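DNA repair and telomere maintenance protein nbs1 (Schizosaccharomyces pombe, PDB 3HUF) serves in the MRN complex for DNA double-strand break repair and telomere maintenance, its N-terminal FHA and BRCT domains binding phosphorylated proteins such as Ctp1. Local coordinates at residues S115-L126 / G141-V152. Residues are numbered along the deposited sequence; the frame is centred on the assembly and turned at random.
Sequences SMCIQFDNPEML and GLRDSDATTHFV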
# COMPACT_ATOMS: atom_id res chain seq x y z
N SER A 115 0.43 -5.62 4.08
CA SER A 115 0.67 -4.88 2.84
C SER A 115 0.56 -3.39 3.02
O SER A 115 -0.40 -2.89 3.59
CB SER A 115 -0.35 -5.29 1.77
OG SER A 115 -0.11 -6.60 1.33
N MET A 116 1.56 -2.67 2.52
CA MET A 116 1.55 -1.22 2.54
C MET A 116 2.66 -0.76 1.63
O MET A 116 3.84 -0.93 1.95
CB MET A 116 1.75 -0.68 3.95
CG MET A 116 1.39 0.79 4.08
SD MET A 116 1.61 1.43 5.76
CE MET A 116 0.82 3.02 5.49
N CYS A 117 2.25 -0.22 0.48
CA CYS A 117 3.15 0.32 -0.53
C CYS A 117 2.54 1.62 -0.98
O CYS A 117 1.36 1.66 -1.33
CB CYS A 117 3.27 -0.61 -1.75
SG CYS A 117 4.18 -2.14 -1.46
N ILE A 118 3.34 2.67 -0.98
CA ILE A 118 2.84 4.03 -1.19
C ILE A 118 3.30 4.60 -2.53
O ILE A 118 4.50 4.75 -2.77
CB ILE A 118 3.19 4.97 0.01
CG1 ILE A 118 2.47 4.52 1.30
CG2 ILE A 118 2.83 6.41 -0.32
CD1 ILE A 118 2.67 5.43 2.50
N GLN A 119 2.34 4.90 -3.41
CA GLN A 119 2.66 5.54 -4.68
C GLN A 119 2.58 7.05 -4.53
O GLN A 119 1.68 7.54 -3.85
CB GLN A 119 1.72 5.07 -5.79
CG GLN A 119 1.98 5.78 -7.15
CD GLN A 119 1.14 5.22 -8.26
OE1 GLN A 119 0.09 4.64 -8.01
NE2 GLN A 119 1.59 5.37 -9.50
N PHE A 120 3.53 7.77 -5.14
CA PHE A 120 3.52 9.23 -5.12
C PHE A 120 3.19 9.74 -6.50
O PHE A 120 3.49 9.08 -7.49
CB PHE A 120 4.89 9.78 -4.72
CG PHE A 120 5.15 9.72 -3.25
CD1 PHE A 120 5.49 8.50 -2.64
CD2 PHE A 120 5.07 10.88 -2.47
CE1 PHE A 120 5.76 8.43 -1.28
CE2 PHE A 120 5.32 10.82 -1.10
CZ PHE A 120 5.66 9.59 -0.50
N ASP A 121 2.55 10.90 -6.57
CA ASP A 121 2.15 11.43 -7.86
C ASP A 121 3.22 12.35 -8.44
O ASP A 121 3.11 12.79 -9.57
CB ASP A 121 0.84 12.18 -7.73
CG ASP A 121 0.12 12.32 -9.05
OD1 ASP A 121 0.37 11.51 -9.99
OD2 ASP A 121 -0.68 13.25 -9.15
N ASN A 122 4.28 12.59 -7.68
CA ASN A 122 5.20 13.65 -8.01
C ASN A 122 6.60 13.21 -7.61
O ASN A 122 6.81 12.76 -6.49
CB ASN A 122 4.75 14.90 -7.23
CG ASN A 122 5.60 16.11 -7.47
OD1 ASN A 122 6.71 16.22 -6.95
ND2 ASN A 122 5.06 17.06 -8.21
N PRO A 123 7.57 13.34 -8.53
CA PRO A 123 8.95 12.92 -8.29
C PRO A 123 9.69 13.69 -7.19
O PRO A 123 10.52 13.12 -6.49
CB PRO A 123 9.63 13.16 -9.64
CG PRO A 123 8.52 13.38 -10.63
CD PRO A 123 7.38 13.92 -9.87
N GLU A 124 9.39 14.99 -7.05
CA GLU A 124 10.02 15.80 -6.01
C GLU A 124 9.44 15.42 -4.64
O GLU A 124 10.14 15.45 -3.64
CB GLU A 124 9.88 17.31 -6.30
CG GLU A 124 10.80 18.20 -5.45
CD GLU A 124 11.38 19.42 -6.18
OE1 GLU A 124 10.93 19.77 -7.30
OE2 GLU A 124 12.33 20.03 -5.63
N MET A 125 8.17 15.02 -4.63
CA MET A 125 7.49 14.50 -3.45
C MET A 125 8.08 13.15 -3.03
O MET A 125 8.39 12.93 -1.86
CB MET A 125 6.01 14.33 -3.75
CG MET A 125 5.21 15.60 -3.62
SD MET A 125 4.25 15.53 -2.11
CE MET A 125 2.62 15.27 -2.79
N LEU A 126 8.23 12.24 -3.99
CA LEU A 126 8.87 10.96 -3.76
C LEU A 126 10.28 11.13 -3.17
O LEU A 126 10.59 10.51 -2.17
CB LEU A 126 8.92 10.13 -5.04
CG LEU A 126 9.52 8.72 -4.94
CD1 LEU A 126 8.88 7.90 -3.84
CD2 LEU A 126 9.42 7.98 -6.24
N GLY A 141 7.13 4.46 -4.67
CA GLY A 141 7.44 4.57 -6.09
C GLY A 141 6.54 5.58 -6.78
O GLY A 141 5.65 6.17 -6.15
N LEU A 142 6.77 5.75 -8.07
CA LEU A 142 6.08 6.73 -8.89
C LEU A 142 5.16 6.02 -9.88
O LEU A 142 4.02 6.41 -10.07
CB LEU A 142 7.12 7.55 -9.66
CG LEU A 142 7.01 9.08 -9.69
CD1 LEU A 142 5.98 9.61 -10.70
CD2 LEU A 142 6.73 9.66 -8.28
N ARG A 143 5.67 4.95 -10.49
CA ARG A 143 4.96 4.23 -11.55
C ARG A 143 3.85 3.37 -10.98
O ARG A 143 3.81 3.10 -9.78
CB ARG A 143 5.93 3.34 -12.34
CG ARG A 143 7.10 4.09 -12.95
CD ARG A 143 6.64 4.99 -14.05
NE ARG A 143 7.33 6.28 -14.04
CZ ARG A 143 6.71 7.46 -14.04
NH1 ARG A 143 5.38 7.53 -14.05
NH2 ARG A 143 7.42 8.57 -14.04
N ASP A 144 2.96 2.94 -11.85
CA ASP A 144 1.85 2.12 -11.40
C ASP A 144 2.31 0.77 -10.88
O ASP A 144 3.23 0.18 -11.43
CB ASP A 144 0.87 1.88 -12.56
CG ASP A 144 -0.37 1.20 -12.09
OD1 ASP A 144 -1.13 1.84 -11.32
OD2 ASP A 144 -0.56 0.03 -12.43
N SER A 145 1.67 0.28 -9.83
CA SER A 145 1.98 -1.04 -9.27
C SER A 145 0.68 -1.70 -8.80
O SER A 145 -0.21 -1.04 -8.30
CB SER A 145 2.96 -0.89 -8.10
OG SER A 145 2.87 -1.97 -7.16
N ASP A 146 0.61 -3.02 -8.92
CA ASP A 146 -0.55 -3.75 -8.40
C ASP A 146 -0.49 -4.01 -6.89
O ASP A 146 -1.48 -4.47 -6.30
CB ASP A 146 -0.75 -5.05 -9.18
CG ASP A 146 -1.10 -4.78 -10.64
OD1 ASP A 146 -1.95 -3.89 -10.89
OD2 ASP A 146 -0.54 -5.45 -11.53
N ALA A 147 0.64 -3.68 -6.26
CA ALA A 147 0.82 -3.83 -4.83
C ALA A 147 0.60 -2.54 -4.02
O ALA A 147 0.62 -2.56 -2.78
CB ALA A 147 2.21 -4.41 -4.53
N THR A 148 0.42 -1.42 -4.72
CA THR A 148 0.11 -0.12 -4.10
C THR A 148 -1.13 -0.24 -3.24
O THR A 148 -2.16 -0.76 -3.70
CB THR A 148 -0.19 0.95 -5.16
OG1 THR A 148 0.99 1.19 -5.92
CG2 THR A 148 -0.62 2.27 -4.53
N THR A 149 -1.02 0.20 -1.98
CA THR A 149 -2.17 0.31 -1.09
C THR A 149 -2.61 1.77 -0.90
O THR A 149 -3.78 2.03 -0.63
CB THR A 149 -1.89 -0.32 0.30
OG1 THR A 149 -0.72 0.29 0.86
CG2 THR A 149 -1.65 -1.83 0.19
N HIS A 150 -1.67 2.72 -1.01
CA HIS A 150 -1.99 4.14 -0.76
C HIS A 150 -1.36 4.99 -1.82
O HIS A 150 -0.29 4.64 -2.34
CB HIS A 150 -1.46 4.58 0.60
CG HIS A 150 -2.10 3.89 1.76
ND1 HIS A 150 -1.79 2.59 2.11
CD2 HIS A 150 -3.03 4.31 2.65
CE1 HIS A 150 -2.51 2.23 3.16
NE2 HIS A 150 -3.25 3.27 3.53
N PHE A 151 -2.02 6.10 -2.12
CA PHE A 151 -1.58 6.99 -3.18
C PHE A 151 -1.54 8.40 -2.64
O PHE A 151 -2.55 8.89 -2.15
CB PHE A 151 -2.54 6.93 -4.37
CG PHE A 151 -2.16 7.85 -5.51
CD1 PHE A 151 -1.32 7.41 -6.51
CD2 PHE A 151 -2.64 9.17 -5.57
CE1 PHE A 151 -0.95 8.25 -7.56
CE2 PHE A 151 -2.28 10.01 -6.61
CZ PHE A 151 -1.44 9.55 -7.61
N VAL A 152 -0.37 9.05 -2.74
CA VAL A 152 -0.22 10.42 -2.28
C VAL A 152 -0.46 11.40 -3.40
O VAL A 152 0.38 11.53 -4.29
CB VAL A 152 1.21 10.71 -1.76
CG1 VAL A 152 1.26 12.11 -1.11
CG2 VAL A 152 1.67 9.62 -0.80
O HOH W 1 -0.17 1.83 -8.51
O HOH W 2 -0.67 4.45 -11.56
O HOH W 3 2.74 8.74 -10.11
O HOH W 4 2.78 12.76 -4.61
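Phe120 and Val152 lie side by side on one face of the sheet, and CG2 of Val152 sits over the centre of the Phe120 ring, 3.9 Å from its centroid; CA of Leu126 lies over the ring's opposite face, nearer the rim. Val152 CG2 is also pressed against Ile118 CG2, 3.4 Å away, tighter than usual for two carbons. Leu181 of helix 178-184 also packs against both Phe120 and Val152. Beneath this packing the backbones pair in parallel register: Gln119 N donates to His150 O, and Val152 N to Gln119 O. On its other edge strand 118-120 receives Gly141, whose O accepts from Phe120 N at 2.8 Å. With 118-120 flanked by 140-141 and 150-152, and 174-176 beyond, this is the four-stranded parallel sheet of the first BRCT domain, strand order 2-1-3-4, and helix 123-134 lies in the beta-alpha-beta crossover from 118-120 to the edge strand 140-141.

On the opposite face, with Gln119 and Phe151, the contact is looser toward the 142-148 loop, where ordered waters fill in between polar groups. Gln119 reaches out fully extended, CG anti to the backbone N (chi1 177°), with its amide turned 81° to the Phe151 ring and its CD at the ring's edge. Gln119 NE2 donates to Leu142 O at 2.7 Å, almost straight (169°) and in the amide's own plane, although it meets the carbonyl from above its plane. One water accepts from NE2 and donates to Asp144 OD1, which also salt-bridges Lys171; another links Gln119 OE1 to Ser145 N and Thr148 OG1. A leucine in place of Gln119 has no amide, so Leu142 O would probably be left to its water alone, the two waters on the amide would lose a partner, and the 142-148 loop would be less firmly tied to the strand. Where strand 118-120 begins, Thr149 OG1 accepts from Cys117 N at 3.0 Å, while Cys117 O takes both Thr149 N and His150 N.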